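Local coordinates for dual specificity protein phosphatase 12 (Homo sapiens, PDB 4KI9), which removes phosphate from tyrosine and from serine or threonine residues of proteins, being a dual-specificity phosphatase whose catalytic domain is the part present here, at residues A[31-36]-A[97-102]; A[52-57]-A[62-67]; A[103-108]-A[113-118]; A[144-147]-A[152-155]. The protein carries 2 engineered substitutions. All blocks are in the same frame, centred on the assembly; numbering follows the deposited sequence.

Contact 1 of 4, residues A[31-36]-A[97-102]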
loop_
_atom_site.group_PDB
_atom_site.type_symbol
_atom_site.label_atom_id
_atom_site.label_comp_id
_atom_site.label_asym_id
_atom_site.label_seq_id
_atom_site.Cartn_x
_atom_site.Cartn_y
_atom_site.Cartn_z
ATOM N N LEU A 31 -2.311 -0.215 8.439
ATOM C CA LEU A 31 -2.156 0.918 7.546
ATOM C C LEU A 31 -3.469 1.092 6.817
ATOM O O LEU A 31 -3.877 0.232 6.034
ATOM C CB LEU A 31 -1.026 0.681 6.541
ATOM C CG LEU A 31 -0.542 1.911 5.747
ATOM C CD1 LEU A 31 0.814 1.592 5.132
ATOM C CD2 LEU A 31 -1.502 2.325 4.632
ATOM N N THR A 32 -4.125 2.208 7.091
ATOM C CA THR A 32 -5.346 2.593 6.397
ATOM C C THR A 32 -5.005 3.548 5.249
ATOM O O THR A 32 -4.414 4.606 5.462
ATOM C CB THR A 32 -6.319 3.296 7.359
ATOM O OG1 THR A 32 -6.611 2.431 8.470
ATOM C CG2 THR A 32 -7.606 3.695 6.645
ATOM N N VAL A 33 -5.352 3.160 4.024
ATOM C CA VAL A 33 -5.224 4.064 2.892
ATOM C C VAL A 33 -6.623 4.243 2.303
ATOM O O VAL A 33 -7.136 3.373 1.611
ATOM C CB VAL A 33 -4.160 3.570 1.858
ATOM C CG1 VAL A 33 -4.361 2.088 1.506
ATOM C CG2 VAL A 33 -4.159 4.448 0.611
ATOM N N ASP A 34 -7.250 5.370 2.626
ATOM C CA ASP A 34 -8.677 5.528 2.419
ATOM C C ASP A 34 -9.004 6.998 2.628
ATOM O O ASP A 34 -8.116 7.792 2.953
ATOM C CB ASP A 34 -9.416 4.672 3.448
ATOM C CG ASP A 34 -10.748 4.145 2.940
ATOM O OD1 ASP A 34 -11.346 4.779 2.055
ATOM O OD2 ASP A 34 -11.203 3.097 3.447
ATOM N N SER A 35 -10.267 7.366 2.443
ATOM C CA SER A 35 -10.688 8.751 2.639
ATOM C C SER A 35 -10.882 9.097 4.115
ATOM O O SER A 35 -10.848 10.268 4.490
ATOM C CB SER A 35 -11.983 9.018 1.865
ATOM O OG SER A 35 -12.988 8.089 2.243
ATOM N N GLU A 36 -11.079 8.079 4.954
ATOM C CA GLU A 36 -11.322 8.295 6.381
ATOM C C GLU A 36 -10.675 7.182 7.181
ATOM O O GLU A 36 -10.441 6.100 6.648
ATOM C CB GLU A 36 -12.827 8.314 6.671
ATOM C CG GLU A 36 -13.494 6.969 6.427
ATOM C CD GLU A 36 -14.962 6.948 6.813
ATOM O OE1 GLU A 36 -15.423 5.911 7.338
ATOM O OE2 GLU A 36 -15.654 7.961 6.583
ATOM N N VAL A 97 -4.086 -2.352 -2.619
ATOM C CA VAL A 97 -3.337 -3.130 -3.598
ATOM C C VAL A 97 -2.079 -2.405 -4.091
ATOM O O VAL A 97 -1.012 -3.004 -4.183
ATOM C CB VAL A 97 -4.243 -3.516 -4.802
ATOM C CG1 VAL A 97 -3.418 -4.068 -5.942
ATOM C CG2 VAL A 97 -5.293 -4.535 -4.359
ATOM N N ALA A 98 -2.202 -1.116 -4.399
ATOM C CA ALA A 98 -1.039 -0.310 -4.781
ATOM C C ALA A 98 0.034 -0.267 -3.677
ATOM O O ALA A 98 1.238 -0.407 -3.944
ATOM C CB ALA A 98 -1.474 1.102 -5.160
ATOM N N ILE A 99 -0.399 -0.086 -2.435
ATOM C CA ILE A 99 0.549 -0.024 -1.319
ATOM C C ILE A 99 1.279 -1.350 -1.144
ATOM O O ILE A 99 2.496 -1.382 -0.970
ATOM C CB ILE A 99 -0.150 0.358 0.011
ATOM C CG1 ILE A 99 -0.705 1.781 -0.062
ATOM C CG2 ILE A 99 0.806 0.234 1.197
ATOM C CD1 ILE A 99 0.326 2.844 -0.430
ATOM N N ILE A 100 0.535 -2.450 -1.163
ATOM C CA ILE A 100 1.164 -3.768 -1.040
ATOM C C ILE A 100 2.173 -3.992 -2.160
ATOM O O ILE A 100 3.295 -4.451 -1.922
ATOM C CB ILE A 100 0.111 -4.894 -1.076
ATOM C CG1 ILE A 100 -0.770 -4.816 0.164
ATOM C CG2 ILE A 100 0.791 -6.262 -1.142
ATOM C CD1 ILE A 100 -0.001 -5.097 1.450
ATOM N N THR A 101 1.768 -3.654 -3.384
ATOM C CA THR A 101 2.642 -3.816 -4.538
ATOM C C THR A 101 3.931 -3.018 -4.343
ATOM O O THR A 101 5.029 -3.532 -4.583
ATOM C CB THR A 101 1.943 -3.423 -5.851
ATOM O OG1 THR A 101 0.727 -4.177 -5.987
ATOM C CG2 THR A 101 2.851 -3.719 -7.067
ATOM N N ALA A 102 3.801 -1.780 -3.863
ATOM C CA ALA A 102 4.974 -0.947 -3.639
ATOM C C ALA A 102 5.898 -1.599 -2.612
ATOM O O ALA A 102 7.126 -1.586 -2.753
ATOM C CB ALA A 102 4.563 0.453 -3.187
#
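Leu31 and Val33 both reach Ile99 in the core of the protein tyrosine phosphatase fold, where the parallel strand 27-34 of the mixed sheet packs under helix 95-108. This helix follows the phosphate-binding loop, so the contact lies just behind the active site. Leu31 comes first along the strand. With CG swung anti to its backbone N (chi1 -167°), its methyl CD1 is sent to CG2 of Ile99, 4.2 Å away, and the two side chains cross at a slant. Thr32 points to the other face of the sheet, where OG1 bonds to His88. Val33 returns to the helix side, and its CG1 stands between the backbone N and the carbonyl carbon. That methyl lies 4.0 Å from CG1 of Ile99, the two side chains sliding past one another in opposite directions. Ile99 thus divides its two branches between the strand residues. The contact is wholly apolar and buried. Val33 also comes within about 4 Å of the side chains of Ser89, an engineered serine at the position of the predicted phosphocysteine nucleophile, and of substrate-binding Arg95, which places this small core next to the active site. Asp34 turns its carboxylate back onto the chain: OD1 accepts from Ser35 N at 2.8 Å, met on its anti side with an N-H...O angle of 145°.

Contact 2 of 4, residues A[52-57]-A[62-67]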
loop_
_atom_site.group_PDB
_atom_site.type_symbol
_atom_site.label_atom_id
_atom_site.label_comp_id
_atom_site.label_asym_id
_atom_site.label_seq_id
_atom_site.Cartn_x
_atom_site.Cartn_y
_atom_site.Cartn_z
ATOM N N LEU A 52 -0.964 3.704 10.708
ATOM C CA LEU A 52 -0.602 4.792 9.813
ATOM C C LEU A 52 -1.800 5.054 8.909
ATOM O O LEU A 52 -2.318 4.144 8.239
ATOM C CB LEU A 52 0.628 4.428 8.967
ATOM C CG LEU A 52 0.928 5.430 7.848
ATOM C CD1 LEU A 52 1.281 6.794 8.408
ATOM C CD2 LEU A 52 2.032 4.917 6.937
ATOM N N PHE A 53 -2.259 6.294 8.904
ATOM C CA PHE A 53 -3.335 6.683 8.011
ATOM C C PHE A 53 -2.798 7.479 6.817
ATOM O O PHE A 53 -2.131 8.484 6.992
ATOM C CB PHE A 53 -4.383 7.491 8.782
ATOM C CG PHE A 53 -5.442 8.103 7.900
ATOM C CD1 PHE A 53 -5.692 9.465 7.935
ATOM C CD2 PHE A 53 -6.192 7.310 7.050
ATOM C CE1 PHE A 53 -6.663 10.031 7.117
ATOM C CE2 PHE A 53 -7.157 7.865 6.225
ATOM C CZ PHE A 53 -7.397 9.230 6.262
ATOM N N VAL A 54 -3.086 7.011 5.606
ATOM C CA VAL A 54 -2.654 7.685 4.386
ATOM C C VAL A 54 -3.922 8.130 3.658
ATOM O O VAL A 54 -4.593 7.316 3.027
ATOM C CB VAL A 54 -1.802 6.748 3.481
ATOM C CG1 VAL A 54 -1.510 7.409 2.125
ATOM C CG2 VAL A 54 -0.466 6.352 4.198
ATOM N N PRO A 55 -4.283 9.411 3.800
ATOM C CA PRO A 55 -5.548 9.895 3.231
ATOM C C PRO A 55 -5.437 9.944 1.728
ATOM O O PRO A 55 -4.502 10.540 1.202
ATOM C CB PRO A 55 -5.699 11.304 3.823
ATOM C CG PRO A 55 -4.299 11.720 4.169
ATOM C CD PRO A 55 -3.591 10.451 4.586
ATOM N N ALA A 56 -6.367 9.289 1.049
ATOM C CA ALA A 56 -6.290 9.158 -0.394
ATOM C C ALA A 56 -7.626 8.700 -0.951
ATOM O O ALA A 56 -8.278 7.818 -0.390
ATOM C CB ALA A 56 -5.209 8.168 -0.774
ATOM N N LEU A 57 -8.026 9.310 -2.058
ATOM C CA LEU A 57 -9.187 8.859 -2.796
ATOM C C LEU A 57 -8.725 7.871 -3.857
ATOM O O LEU A 57 -7.570 7.914 -4.311
ATOM C CB LEU A 57 -9.894 10.043 -3.451
ATOM C CG LEU A 57 -10.475 11.130 -2.537
ATOM C CD1 LEU A 57 -10.939 12.327 -3.360
ATOM C CD2 LEU A 57 -11.628 10.590 -1.710
ATOM N N THR A 62 -5.119 10.987 -7.756
ATOM C CA THR A 62 -4.590 10.922 -6.395
ATOM C C THR A 62 -3.099 10.652 -6.423
ATOM O O THR A 62 -2.645 9.743 -7.110
ATOM C CB THR A 62 -5.285 9.837 -5.549
ATOM O OG1 THR A 62 -6.669 10.169 -5.393
ATOM C CG2 THR A 62 -4.640 9.740 -4.178
ATOM N N ASP A 63 -2.337 11.455 -5.686
ATOM C CA ASP A 63 -0.903 11.237 -5.569
ATOM C C ASP A 63 -0.605 10.279 -4.423
ATOM O O ASP A 63 -0.476 10.700 -3.270
ATOM C CB ASP A 63 -0.172 12.568 -5.357
ATOM C CG ASP A 63 1.330 12.393 -5.176
ATOM O OD1 ASP A 63 1.852 11.285 -5.409
ATOM O OD2 ASP A 63 2.010 13.378 -4.820
ATOM N N LEU A 64 -0.502 8.992 -4.742
ATOM C CA LEU A 64 -0.034 8.001 -3.784
ATOM C C LEU A 64 1.487 7.945 -3.773
ATOM O O LEU A 64 2.111 7.652 -2.739
ATOM C CB LEU A 64 -0.568 6.618 -4.143
ATOM C CG LEU A 64 -1.822 6.075 -3.464
ATOM C CD1 LEU A 64 -1.832 4.581 -3.652
ATOM C CD2 LEU A 64 -1.869 6.429 -1.988
ATOM N N LEU A 65 2.082 8.211 -4.933
ATOM C CA LEU A 65 3.537 8.096 -5.120
ATOM C C LEU A 65 4.347 8.775 -4.015
ATOM O O LEU A 65 5.309 8.201 -3.507
ATOM C CB LEU A 65 3.948 8.659 -6.491
ATOM C CG LEU A 65 5.448 8.678 -6.823
ATOM C CD1 LEU A 65 6.056 7.278 -6.707
ATOM C CD2 LEU A 65 5.662 9.202 -8.250
ATOM N N SER A 66 3.946 9.989 -3.644
ATOM C CA SER A 66 4.673 10.788 -2.667
ATOM C C SER A 66 4.652 10.165 -1.270
ATOM O O SER A 66 5.518 10.457 -0.453
ATOM C CB SER A 66 4.103 12.213 -2.622
ATOM O OG SER A 66 4.312 12.875 -3.870
ATOM N N HIS A 67 3.672 9.297 -1.013
ATOM C CA HIS A 67 3.521 8.639 0.296
ATOM C C HIS A 67 4.084 7.219 0.386
ATOM O O HIS A 67 4.041 6.598 1.457
ATOM C CB HIS A 67 2.040 8.605 0.692
ATOM C CG HIS A 67 1.410 9.952 0.726
ATOM N ND1 HIS A 67 0.836 10.530 -0.386
ATOM C CD2 HIS A 67 1.313 10.869 1.717
ATOM C CE1 HIS A 67 0.377 11.727 -0.068
ATOM N NE2 HIS A 67 0.654 11.958 1.201
HETATM O O HOH W 1 -2.455 10.540 -1.104
HETATM O O HOH W 2 -6.912 11.869 -2.422
#
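Val54, Ala56 and Leu57, at the end of the edge strand 50-55 and just beyond it, meet the loop that leads into helix 68-80 in a contact partly apolar and partly polar. The short turn between the two segments probably corresponds in position to the general-acid loop of related dual-specificity phosphatases. Val54 projects CG1 toward His67, 4.0 Å from its CB, and the two side chains run past each other in opposite senses, the methyl approaching the imidazole obliquely. One step on, CB of Ala56 touches both CG2 of Thr62 (3.8 Å) and CD2 of Leu64 (4.0 Å). Phe132 covers Thr62 and Leu64 from helix 130-141. One polar bond closes the start of the loop. Thr62 holds OG1 anti to its own carbonyl carbon (chi1 -64°) and donates to Leu57 O at 2.7 Å, coming in above the carbonyl plane. A water donates to Pro55 O and Asp63 O alike, tying the segments together again. Asp63 faces away and organises the loop by an Asx motif, OD1 taking Ser66 N at 3.0 Å, while OD2 also forms a salt bridge with Arg157. Backbone carbonyls are thus satisfied by a hydroxyl and a water, as Ala56 O is by substrate-binding Arg95, which implies that the end of the strand is fixed beside the catalytic site by polar bonds over an apolar base.

Contact 3 of 4, residues A[103-108]-A[113-118]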
loop_
_atom_site.group_PDB
_atom_site.type_symbol
_atom_site.label_atom_id
_atom_site.label_comp_id
_atom_site.label_asym_id
_atom_site.label_seq_id
_atom_site.Cartn_x
_atom_site.Cartn_y
_atom_site.Cartn_z
ATOM N N PHE A 103 5.310 -2.174 -1.579
ATOM C CA PHE A 103 6.105 -2.845 -0.550
ATOM C C PHE A 103 6.865 -4.046 -1.114
ATOM O O PHE A 103 8.046 -4.248 -0.834
ATOM C CB PHE A 103 5.193 -3.317 0.574
ATOM C CG PHE A 103 5.899 -4.143 1.608
ATOM C CD1 PHE A 103 6.585 -3.525 2.653
ATOM C CD2 PHE A 103 5.887 -5.529 1.533
ATOM C CE1 PHE A 103 7.236 -4.286 3.607
ATOM C CE2 PHE A 103 6.541 -6.288 2.467
ATOM C CZ PHE A 103 7.215 -5.668 3.513
ATOM N N LEU A 104 6.169 -4.855 -1.899
ATOM C CA LEU A 104 6.789 -5.995 -2.555
ATOM C C LEU A 104 7.888 -5.517 -3.489
ATOM O O LEU A 104 8.973 -6.073 -3.493
ATOM C CB LEU A 104 5.750 -6.811 -3.324
ATOM C CG LEU A 104 4.718 -7.553 -2.480
ATOM C CD1 LEU A 104 3.757 -8.346 -3.362
ATOM C CD2 LEU A 104 5.418 -8.475 -1.453
ATOM N N MET A 105 7.613 -4.467 -4.259
ATOM C CA MET A 105 8.614 -3.890 -5.151
ATOM C C MET A 105 9.885 -3.467 -4.411
ATOM O O MET A 105 10.994 -3.838 -4.796
ATOM C CB MET A 105 8.034 -2.679 -5.904
ATOM C CG MET A 105 6.975 -3.029 -6.951
ATOM S SD MET A 105 6.157 -1.572 -7.613
ATOM C CE MET A 105 7.536 -0.740 -8.398
ATOM N N LYS A 106 9.734 -2.676 -3.359
ATOM C CA LYS A 106 10.899 -2.123 -2.675
ATOM C C LYS A 106 11.676 -3.166 -1.879
ATOM O O LYS A 106 12.903 -3.219 -1.968
ATOM C CB LYS A 106 10.502 -0.933 -1.793
ATOM C CG LYS A 106 11.695 -0.179 -1.231
ATOM C CD LYS A 106 11.288 1.097 -0.502
ATOM C CE LYS A 106 12.517 1.961 -0.251
ATOM N NZ LYS A 106 12.183 3.342 0.185
ATOM N N THR A 107 10.980 -4.007 -1.116
ATOM C CA THR A 107 11.673 -5.015 -0.305
ATOM C C THR A 107 12.413 -6.047 -1.160
ATOM O O THR A 107 13.564 -6.387 -0.882
ATOM C CB THR A 107 10.745 -5.735 0.696
ATOM O OG1 THR A 107 9.616 -6.296 0.013
ATOM C CG2 THR A 107 10.260 -4.771 1.767
ATOM N N ASP A 108 11.755 -6.520 -2.213
ATOM C CA ASP A 108 12.335 -7.533 -3.078
ATOM C C ASP A 108 13.110 -6.962 -4.269
ATOM O O ASP A 108 13.701 -7.725 -5.041
ATOM C CB ASP A 108 11.242 -8.465 -3.611
ATOM C CG ASP A 108 10.549 -9.243 -2.518
ATOM O OD1 ASP A 108 9.461 -9.793 -2.785
ATOM O OD2 ASP A 108 11.076 -9.298 -1.391
ATOM N N GLU A 113 5.615 -4.885 -12.724
ATOM C CA GLU A 113 4.792 -5.891 -13.371
ATOM C C GLU A 113 4.906 -7.228 -12.654
ATOM O O GLU A 113 3.911 -7.928 -12.489
ATOM C CB GLU A 113 5.152 -6.032 -14.858
ATOM C CG GLU A 113 4.889 -4.778 -15.676
ATOM C CD GLU A 113 3.415 -4.581 -16.001
ATOM O OE1 GLU A 113 2.590 -5.430 -15.596
ATOM O OE2 GLU A 113 3.080 -3.576 -16.670
ATOM N N LYS A 114 6.113 -7.572 -12.210
ATOM C CA LYS A 114 6.316 -8.819 -11.473
ATOM C C LYS A 114 5.630 -8.825 -10.100
ATOM O O LYS A 114 5.021 -9.817 -9.713
ATOM C CB LYS A 114 7.812 -9.140 -11.342
ATOM C CG LYS A 114 8.438 -9.661 -12.636
ATOM C CD LYS A 114 9.955 -9.633 -12.549
ATOM C CE LYS A 114 10.606 -9.858 -13.900
ATOM N NZ LYS A 114 11.997 -9.314 -13.924
ATOM N N ALA A 115 5.724 -7.721 -9.368
ATOM C CA ALA A 115 5.101 -7.638 -8.047
ATOM C C ALA A 115 3.583 -7.675 -8.158
ATOM O O ALA A 115 2.921 -8.382 -7.415
ATOM C CB ALA A 115 5.545 -6.373 -7.321
ATOM N N TYR A 116 3.040 -6.921 -9.105
ATOM C CA TYR A 116 1.602 -6.811 -9.262
ATOM C C TYR A 116 1.035 -8.164 -9.718
ATOM O O TYR A 116 -0.061 -8.558 -9.321
ATOM C CB TYR A 116 1.288 -5.720 -10.283
ATOM C CG TYR A 116 -0.159 -5.301 -10.363
ATOM C CD1 TYR A 116 -1.023 -5.471 -9.285
ATOM C CD2 TYR A 116 -0.665 -4.744 -11.525
ATOM C CE1 TYR A 116 -2.360 -5.079 -9.375
ATOM C CE2 TYR A 116 -1.984 -4.354 -11.621
ATOM C CZ TYR A 116 -2.826 -4.521 -10.544
ATOM O OH TYR A 116 -4.138 -4.131 -10.670
ATOM N N GLU A 117 1.802 -8.873 -10.542
ATOM C CA GLU A 117 1.411 -10.199 -11.020
ATOM C C GLU A 117 1.218 -11.158 -9.844
ATOM O O GLU A 117 0.284 -11.961 -9.830
ATOM C CB GLU A 117 2.465 -10.731 -11.994
ATOM C CG GLU A 117 2.272 -12.160 -12.457
ATOM C CD GLU A 117 3.499 -12.686 -13.178
ATOM O OE1 GLU A 117 4.058 -11.948 -14.020
ATOM O OE2 GLU A 117 3.916 -13.828 -12.892
ATOM N N LYS A 118 2.087 -11.046 -8.843
ATOM C CA LYS A 118 1.983 -11.864 -7.644
ATOM C C LYS A 118 0.683 -11.614 -6.894
ATOM O O LYS A 118 0.039 -12.550 -6.427
ATOM C CB LYS A 118 3.166 -11.610 -6.712
ATOM C CG LYS A 118 4.427 -12.355 -7.090
ATOM C CD LYS A 118 5.558 -12.049 -6.112
ATOM C CE LYS A 118 6.748 -12.969 -6.349
ATOM N NZ LYS A 118 8.001 -12.479 -5.703
#
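Helices 95-108 and 112-122 turn back on each other at Met105 and Ala115, whose CA atoms are 5.9 Å apart. The axes of the two short segments approach to 9.0 Å, and their N-to-C directions make an angle of 126°, so this is a helical hairpin that is splayed open and closed by a brief connection. The small side chain of Ala115 allows such close backbones. Its CB points at the other helix and touches two neighbouring residues there: CG of Met105 at 3.7 Å and CB of Leu104 at 4.0 Å. Methionine holds CG anti to its carbonyl carbon (chi1 -70°), which places the first part of the chain against the alanine methyl; beyond CG the chain leads away from the alanine, SD and CE lying farther off. Leu104 meets Ala115 chiefly through its CB, and its CD1 lies close to the Ala115 carbonyl oxygen. At the outer margin Asp108 OD1 and Lys118 NZ stand 4.2 Å apart, too far for a salt bridge though of opposite charge, so any attraction there is probably loose. Along helix 95-108, Phe103 O takes both the N and OG1 of Thr107, from opposite faces of its plane. Around the hairpin, helix 130-141 touches Met105 through Gln140 and Tyr116 through Glu133, helix 68-80 packs on Phe103 with Val72 and Ile75, and strand 2-5 covers Leu104 with Val4 and Gln5.

Contact 4 of 4, residues A[144-147]-A[152-155]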
loop_
_atom_site.group_PDB
_atom_site.type_symbol
_atom_site.label_atom_id
_atom_site.label_comp_id
_atom_site.label_asym_id
_atom_site.label_seq_id
_atom_site.Cartn_x
_atom_site.Cartn_y
_atom_site.Cartn_z
ATOM N N TYR A 144 13.001 2.435 -6.841
ATOM C CA TYR A 144 12.146 2.009 -5.726
ATOM C C TYR A 144 12.292 2.957 -4.552
ATOM O O TYR A 144 12.451 2.536 -3.410
ATOM C CB TYR A 144 12.448 0.563 -5.302
ATOM C CG TYR A 144 12.443 -0.407 -6.453
ATOM C CD1 TYR A 144 11.259 -0.763 -7.071
ATOM C CD2 TYR A 144 13.628 -0.967 -6.933
ATOM C CE1 TYR A 144 11.253 -1.651 -8.144
ATOM C CE2 TYR A 144 13.632 -1.845 -8.000
ATOM C CZ TYR A 144 12.443 -2.188 -8.600
ATOM O OH TYR A 144 12.432 -3.066 -9.660
ATOM N N GLU A 145 12.238 4.245 -4.856
ATOM C CA GLU A 145 12.370 5.309 -3.869
ATOM C C GLU A 145 11.541 6.481 -4.353
ATOM O O GLU A 145 11.283 6.588 -5.548
ATOM C CB GLU A 145 13.815 5.773 -3.806
ATOM C CG GLU A 145 14.527 5.411 -2.534
ATOM C CD GLU A 145 15.889 6.067 -2.451
ATOM O OE1 GLU A 145 16.239 6.799 -3.406
ATOM O OE2 GLU A 145 16.596 5.853 -1.440
ATOM N N VAL A 146 11.121 7.357 -3.440
ATOM C CA VAL A 146 10.532 8.628 -3.837
ATOM C C VAL A 146 11.662 9.644 -3.770
ATOM O O VAL A 146 11.907 10.243 -2.727
ATOM C CB VAL A 146 9.392 9.086 -2.893
ATOM C CG1 VAL A 146 8.760 10.367 -3.409
ATOM C CG2 VAL A 146 8.329 7.988 -2.717
ATOM N N ASP A 147 12.375 9.813 -4.877
ATOM C CA ASP A 147 13.513 10.725 -4.925
ATOM C C ASP A 147 13.043 12.123 -5.329
ATOM O O ASP A 147 12.849 12.402 -6.511
ATOM C CB ASP A 147 14.546 10.165 -5.913
ATOM C CG ASP A 147 15.760 11.066 -6.099
ATOM O OD1 ASP A 147 16.637 10.676 -6.896
ATOM O OD2 ASP A 147 15.847 12.147 -5.475
ATOM N N ILE A 152 12.362 12.931 -12.725
ATOM C CA ILE A 152 11.129 12.145 -12.820
ATOM C C ILE A 152 10.091 12.634 -11.806
ATOM O O ILE A 152 8.923 12.836 -12.151
ATOM C CB ILE A 152 11.378 10.639 -12.608
ATOM C CG1 ILE A 152 12.070 10.030 -13.817
ATOM C CG2 ILE A 152 10.061 9.888 -12.369
ATOM C CD1 ILE A 152 12.484 8.612 -13.584
ATOM N N TYR A 153 10.513 12.835 -10.564
ATOM C CA TYR A 153 9.587 13.295 -9.525
ATOM C C TYR A 153 9.122 14.721 -9.779
ATOM O O TYR A 153 7.939 15.042 -9.620
ATOM C CB TYR A 153 10.212 13.201 -8.112
ATOM C CG TYR A 153 9.198 13.529 -7.031
ATOM C CD1 TYR A 153 9.209 14.755 -6.386
ATOM C CD2 TYR A 153 8.198 12.620 -6.697
ATOM C CE1 TYR A 153 8.270 15.061 -5.408
ATOM C CE2 TYR A 153 7.250 12.915 -5.721
ATOM C CZ TYR A 153 7.292 14.135 -5.079
ATOM O OH TYR A 153 6.343 14.449 -4.123
ATOM N N LYS A 154 10.047 15.587 -10.175
ATOM C CA LYS A 154 9.676 16.977 -10.413
ATOM C C LYS A 154 8.664 17.078 -11.547
ATOM O O LYS A 154 7.675 17.794 -11.426
ATOM C CB LYS A 154 10.910 17.838 -10.683
ATOM C CG LYS A 154 11.799 18.006 -9.455
ATOM C CD LYS A 154 13.152 18.582 -9.810
ATOM C CE LYS A 154 14.018 18.697 -8.566
ATOM N NZ LYS A 154 15.439 18.996 -8.901
ATOM N N GLN A 155 8.896 16.349 -12.640
ATOM C CA GLN A 155 7.966 16.397 -13.769
ATOM C C GLN A 155 6.591 15.873 -13.354
ATOM O O GLN A 155 5.563 16.429 -13.726
ATOM C CB GLN A 155 8.503 15.600 -14.965
ATOM C CG GLN A 155 7.638 15.723 -16.195
ATOM C CD GLN A 155 7.686 17.117 -16.802
ATOM O OE1 GLN A 155 8.599 17.897 -16.522
ATOM N NE2 GLN A 155 6.694 17.439 -17.632
#
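Tyr153 overlaps Val146 at CE2 and CD2 of its ring, the methyl CG1 lying 3.8 Å from CE2 and 4.0 Å from CD2, so that the valine branch spans that stretch of the ring. The methyl meets the ring obliquely. In Val146 CG1 is anti to the backbone N (chi1 -176°), which turns this branch to the tyrosine. The base of the tyrosine side chain meets the backbone: the carbonyl oxygen of Asp147 comes within 3.2 Å of Tyr153 CB and 3.9 Å of CG, a close approach without any hydrogen bond across the segments. That oxygen bonds instead to Ser150 OG, which also bonds to Tyr153 N; one serine hydroxyl thus ties the loop carbonyl to the first part of helix 151-160. The carboxylate of Asp147 uses OD2 to accept from Ser149 N, holding the short linker further. At its far end Tyr153 has its OH bonded to Ser66 OG, so the tip of the side chain is tied to Ser66 while Ser150 OG holds its backbone N. The arrangement belongs to the C-terminal helix and the surface loop before it, away from the active site. Helix 130-141 lies alongside, with Tyr139 on Val146 and with Leu138 and Ala141 on Ile152; helix 95-108 reaches the start of the loop through Met105 on Tyr144.

Overall arrangement
Contacts 1 and 2 lie at the catalytic end of the domain: their centres are 7 Å apart, and strands 27-34 and 50-55 are neighbours in the sheet, with Thr32 O 2.8 Å from Val54 N. Val33 in contact 1 and Ala56 in contact 2 both approach substrate-binding Arg95. Contact 3 shares helix 95-108 with contact 1, their centres about 14 Å apart, and lies across the chain's centre from contact 2, about 18 Å away. Contact 4 lies farthest out, about 17 Å from the centre of the chain, yet touches contact 2, where Tyr153 OH is 2.6 Å from Ser66 OG, and contact 3 at Tyr144 O and Lys106 CE.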